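Local structure of catabolite control protein A (Lactococcus lactis, 2O20) at residues S60-T72 against L112-M126. The protein probably acts as a DNA-binding regulator of transcription that represses or activates genes in carbon catabolite control. The protein carries 1 engineered substitution. Numbering follows the deposited sequence. Where two conformers were deposited one is given.
Sequences SKRTTTVGVILPT and LETFLSKQVDGIVYM
Asp121 grips Thr65 by both its backbone and its side chain. Its N-H donates to Thr65 O over 2.8 Å, and its carboxylate turns back to accept from the amide on the other side of the same residue. Followed outward, CB lies 3.5 Å from Thr65 O and also meets the methyl of Thr64. With CG anti to the carbonyl carbon (chi1 -61°), the carboxylate sits beside Asp121's own N, and chi2 (-77°) turns OD2 to Thr65 N at 2.8 Å; the amide arrives on the anti side of the oxygen, 17° out of the carboxylate plane. OD1 faces Lys61 NZ at 4.0 Å, too far for a salt bridge, though the opposite charges probably attract. Aspartate suits the place because its short arm reaches an amide just where the strand begins. With an alanine in its place, Thr65 N would probably lose its carboxylate acceptor and Lys61 a nearby negative charge, leaving the backbone bond to Thr65 O.

Beyond this end strands 65-70 and 122-125 run parallel, the amides of Gly67 and Ile69 donating to Gly122 O and Val124 O, and Gly67 O and Ile69 O accepting from Val124 and Met126. Helix 112-118, closed by a Schellman motif at Gln119, runs antiparallel to strand 65-70. Its Phe115 lays a ring face on Gly67, whose CA sits 3.8 Å from the centroid in a CH-pi contact; a side chain there would collide with the ring. The CG1-CD1 arm of Ile69 runs along the helix, CG1 against Phe115 CE2 and CD1 tight against Leu112 CD2 at 3.4 Å. On the opposite face of the sheet, Met126 CE packs on Val68 CG1, while helix 76-91 covers the methionine. Helix 105-118 thus makes the beta-alpha-beta crossover from strand 95-100 to strand 122-125, passing over strand 65-70, in a Rossmann-like subdomain of the periplasmic-binding-protein fold.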
# COMPACT_ATOMS: atom_id res chain seq x y z
N SER D 60 36.21 13.58 -5.83
CA SER D 60 35.49 13.21 -4.61
C SER D 60 35.15 11.73 -4.66
O SER D 60 35.01 11.16 -5.74
CB SER D 60 34.21 14.04 -4.45
OG SER D 60 33.11 13.45 -5.13
N LYS D 61 35.02 11.09 -3.49
CA LYS D 61 34.54 9.73 -3.47
C LYS D 61 33.11 9.68 -4.03
O LYS D 61 32.35 10.65 -3.94
CB LYS D 61 34.59 9.10 -2.06
CG LYS D 61 34.28 7.60 -2.09
CD LYS D 61 34.50 6.93 -0.76
CE LYS D 61 34.01 5.48 -0.79
NZ LYS D 61 34.00 4.86 0.57
N ARG D 62 32.79 8.54 -4.64
CA ARG D 62 31.44 8.25 -5.08
C ARG D 62 30.40 8.70 -4.03
O ARG D 62 30.62 8.54 -2.81
CB ARG D 62 31.33 6.73 -5.28
CG ARG D 62 30.01 6.22 -5.85
CD ARG D 62 29.81 6.71 -7.26
NE ARG D 62 30.99 6.44 -8.11
CZ ARG D 62 31.13 6.90 -9.34
NH1 ARG D 62 30.17 7.65 -9.90
NH2 ARG D 62 32.22 6.61 -10.04
N THR D 63 29.28 9.26 -4.48
CA THR D 63 28.19 9.56 -3.56
C THR D 63 27.80 8.31 -2.80
O THR D 63 27.67 7.24 -3.39
CB THR D 63 26.93 10.05 -4.29
OG1 THR D 63 27.27 11.20 -5.06
CG2 THR D 63 25.83 10.42 -3.29
N THR D 64 27.64 8.44 -1.49
CA THR D 64 27.20 7.32 -0.66
C THR D 64 25.88 6.72 -1.17
O THR D 64 24.95 7.46 -1.55
CB THR D 64 27.08 7.78 0.80
OG1 THR D 64 28.40 8.09 1.29
CG2 THR D 64 26.41 6.76 1.68
N THR D 65 25.84 5.39 -1.18
CA THR D 65 24.73 4.65 -1.79
C THR D 65 24.26 3.63 -0.79
O THR D 65 25.05 2.82 -0.31
CB THR D 65 25.14 3.96 -3.12
OG1 THR D 65 25.54 4.95 -4.08
CG2 THR D 65 23.99 3.14 -3.69
N VAL D 66 22.96 3.70 -0.49
CA VAL D 66 22.26 2.80 0.40
C VAL D 66 21.36 1.81 -0.36
O VAL D 66 20.50 2.21 -1.16
CB VAL D 66 21.49 3.56 1.50
CG1 VAL D 66 22.48 4.15 2.50
CG2 VAL D 66 20.65 4.67 0.92
N GLY D 67 21.62 0.52 -0.10
CA GLY D 67 20.79 -0.60 -0.59
C GLY D 67 19.69 -0.92 0.41
O GLY D 67 19.95 -1.14 1.59
N VAL D 68 18.44 -0.98 -0.07
CA VAL D 68 17.29 -1.33 0.80
C VAL D 68 16.55 -2.52 0.21
O VAL D 68 16.04 -2.46 -0.91
CB VAL D 68 16.29 -0.13 0.94
CG1 VAL D 68 15.18 -0.45 1.93
CG2 VAL D 68 17.03 1.16 1.33
N ILE D 69 16.46 -3.57 1.00
CA ILE D 69 15.80 -4.82 0.62
C ILE D 69 14.53 -4.93 1.43
O ILE D 69 14.58 -4.79 2.65
CB ILE D 69 16.66 -6.05 0.93
CG1 ILE D 69 18.04 -5.85 0.32
CG2 ILE D 69 15.95 -7.33 0.38
CD1 ILE D 69 19.03 -6.90 0.62
N LEU D 70 13.42 -5.16 0.74
CA LEU D 70 12.12 -5.37 1.40
C LEU D 70 11.36 -6.42 0.62
O LEU D 70 11.64 -6.60 -0.57
CB LEU D 70 11.30 -4.06 1.48
CG LEU D 70 10.89 -3.36 0.18
CD1 LEU D 70 9.71 -2.35 0.43
CD2 LEU D 70 12.03 -2.62 -0.51
N PRO D 71 10.45 -7.17 1.28
CA PRO D 71 9.70 -8.19 0.53
C PRO D 71 8.96 -7.62 -0.69
O PRO D 71 9.12 -8.11 -1.81
CB PRO D 71 8.72 -8.69 1.59
CG PRO D 71 9.49 -8.57 2.83
CD PRO D 71 10.17 -7.26 2.71
N THR D 72 8.18 -6.57 -0.48
CA THR D 72 7.49 -5.93 -1.60
C THR D 72 7.04 -4.51 -1.26
O THR D 72 6.65 -4.20 -0.14
CB THR D 72 6.26 -6.77 -2.10
OG1 THR D 72 5.59 -6.10 -3.18
CG2 THR D 72 5.28 -7.01 -0.97
N LEU D 112 21.61 -9.14 -2.74
CA LEU D 112 22.91 -8.84 -2.10
C LEU D 112 24.13 -8.92 -3.02
O LEU D 112 25.07 -8.14 -2.89
CB LEU D 112 23.15 -9.75 -0.90
CG LEU D 112 22.22 -9.60 0.30
CD1 LEU D 112 22.70 -10.55 1.39
CD2 LEU D 112 22.20 -8.19 0.81
N GLU D 113 24.13 -9.87 -3.95
CA GLU D 113 25.19 -9.94 -4.95
C GLU D 113 25.23 -8.66 -5.76
O GLU D 113 26.29 -8.10 -5.99
CB GLU D 113 25.00 -11.13 -5.89
CG GLU D 113 25.28 -12.46 -5.24
CD GLU D 113 25.14 -13.66 -6.19
OE1 GLU D 113 24.53 -13.52 -7.28
OE2 GLU D 113 25.65 -14.74 -5.82
N THR D 114 24.05 -8.22 -6.19
CA THR D 114 23.95 -7.00 -6.98
C THR D 114 24.40 -5.79 -6.16
O THR D 114 25.12 -4.94 -6.68
CB THR D 114 22.54 -6.82 -7.54
OG1 THR D 114 22.22 -7.95 -8.36
CG2 THR D 114 22.47 -5.56 -8.40
N PHE D 115 23.98 -5.73 -4.88
CA PHE D 115 24.41 -4.66 -3.96
C PHE D 115 25.93 -4.66 -3.71
O PHE D 115 26.58 -3.62 -3.80
CB PHE D 115 23.70 -4.78 -2.59
CG PHE D 115 22.26 -4.29 -2.56
CD1 PHE D 115 21.59 -3.85 -3.70
CD2 PHE D 115 21.57 -4.32 -1.37
CE1 PHE D 115 20.26 -3.42 -3.64
CE2 PHE D 115 20.24 -3.90 -1.29
CZ PHE D 115 19.59 -3.44 -2.43
N LEU D 116 26.48 -5.83 -3.38
CA LEU D 116 27.91 -5.98 -3.07
C LEU D 116 28.77 -5.69 -4.31
O LEU D 116 29.84 -5.11 -4.19
CB LEU D 116 28.23 -7.39 -2.51
CG LEU D 116 27.97 -7.72 -1.02
CD1 LEU D 116 26.55 -7.41 -0.51
CD2 LEU D 116 28.30 -9.20 -0.74
N SER D 117 28.27 -6.06 -5.49
CA SER D 117 28.95 -5.75 -6.75
C SER D 117 28.87 -4.28 -7.12
O SER D 117 29.84 -3.74 -7.68
CB SER D 117 28.42 -6.60 -7.92
OG SER D 117 27.45 -5.89 -8.68
N LYS D 118 27.73 -3.64 -6.86
CA LYS D 118 27.60 -2.19 -7.04
C LYS D 118 28.37 -1.40 -5.99
O LYS D 118 28.48 -0.19 -6.10
CB LYS D 118 26.15 -1.74 -6.98
CG LYS D 118 25.32 -2.05 -8.19
CD LYS D 118 23.88 -1.67 -7.91
CE LYS D 118 22.94 -2.15 -8.99
NZ LYS D 118 21.52 -2.22 -8.48
N GLN D 119 28.90 -2.08 -4.98
CA GLN D 119 29.65 -1.43 -3.91
C GLN D 119 28.77 -0.41 -3.15
O GLN D 119 29.18 0.74 -2.89
CB GLN D 119 30.94 -0.78 -4.44
CG GLN D 119 32.05 -1.75 -4.86
CD GLN D 119 33.15 -1.05 -5.62
OE1 GLN D 119 34.23 -0.79 -5.09
NE2 GLN D 119 32.87 -0.68 -6.86
N VAL D 120 27.56 -0.82 -2.80
CA VAL D 120 26.77 0.01 -1.88
C VAL D 120 27.58 0.16 -0.58
O VAL D 120 28.40 -0.71 -0.19
CB VAL D 120 25.33 -0.53 -1.62
CG1 VAL D 120 24.61 -0.83 -2.94
CG2 VAL D 120 25.34 -1.74 -0.70
N ASP D 121 27.34 1.30 0.06
CA ASP D 121 28.06 1.72 1.25
C ASP D 121 27.39 1.21 2.53
O ASP D 121 28.02 1.13 3.59
CB ASP D 121 28.18 3.25 1.25
CG ASP D 121 28.95 3.76 0.05
OD1 ASP D 121 30.17 3.64 0.09
OD2 ASP D 121 28.35 4.22 -0.96
N GLY D 122 26.11 0.86 2.44
CA GLY D 122 25.33 0.40 3.57
C GLY D 122 24.01 -0.21 3.11
O GLY D 122 23.52 0.10 2.03
N ILE D 123 23.48 -1.12 3.93
CA ILE D 123 22.25 -1.89 3.63
C ILE D 123 21.23 -1.76 4.77
O ILE D 123 21.57 -1.92 5.93
CB ILE D 123 22.60 -3.41 3.37
CG1 ILE D 123 23.42 -3.54 2.08
CG2 ILE D 123 21.36 -4.27 3.23
CD1 ILE D 123 24.16 -4.85 1.92
N VAL D 124 19.98 -1.48 4.41
CA VAL D 124 18.85 -1.65 5.32
C VAL D 124 18.08 -2.89 4.88
O VAL D 124 17.68 -3.00 3.72
CB VAL D 124 17.89 -0.45 5.27
CG1 VAL D 124 16.70 -0.65 6.22
CG2 VAL D 124 18.64 0.87 5.57
N TYR D 125 17.90 -3.83 5.81
CA TYR D 125 17.17 -5.07 5.54
C TYR D 125 15.84 -5.12 6.26
O TYR D 125 15.76 -4.90 7.46
CB TYR D 125 17.99 -6.27 5.99
CG TYR D 125 17.27 -7.60 5.82
CD1 TYR D 125 17.37 -8.31 4.64
CD2 TYR D 125 16.46 -8.11 6.84
CE1 TYR D 125 16.68 -9.51 4.47
CE2 TYR D 125 15.76 -9.32 6.68
CZ TYR D 125 15.87 -10.00 5.50
OH TYR D 125 15.19 -11.21 5.36
N MET D 126 14.81 -5.51 5.51
CA MET D 126 13.47 -5.75 6.01
C MET D 126 13.04 -7.09 5.43
O MET D 126 13.39 -7.42 4.31
CB MET D 126 12.51 -4.65 5.52
CG MET D 126 12.54 -3.34 6.27
SD MET D 126 11.60 -2.09 5.34
CE MET D 126 12.89 -1.41 4.34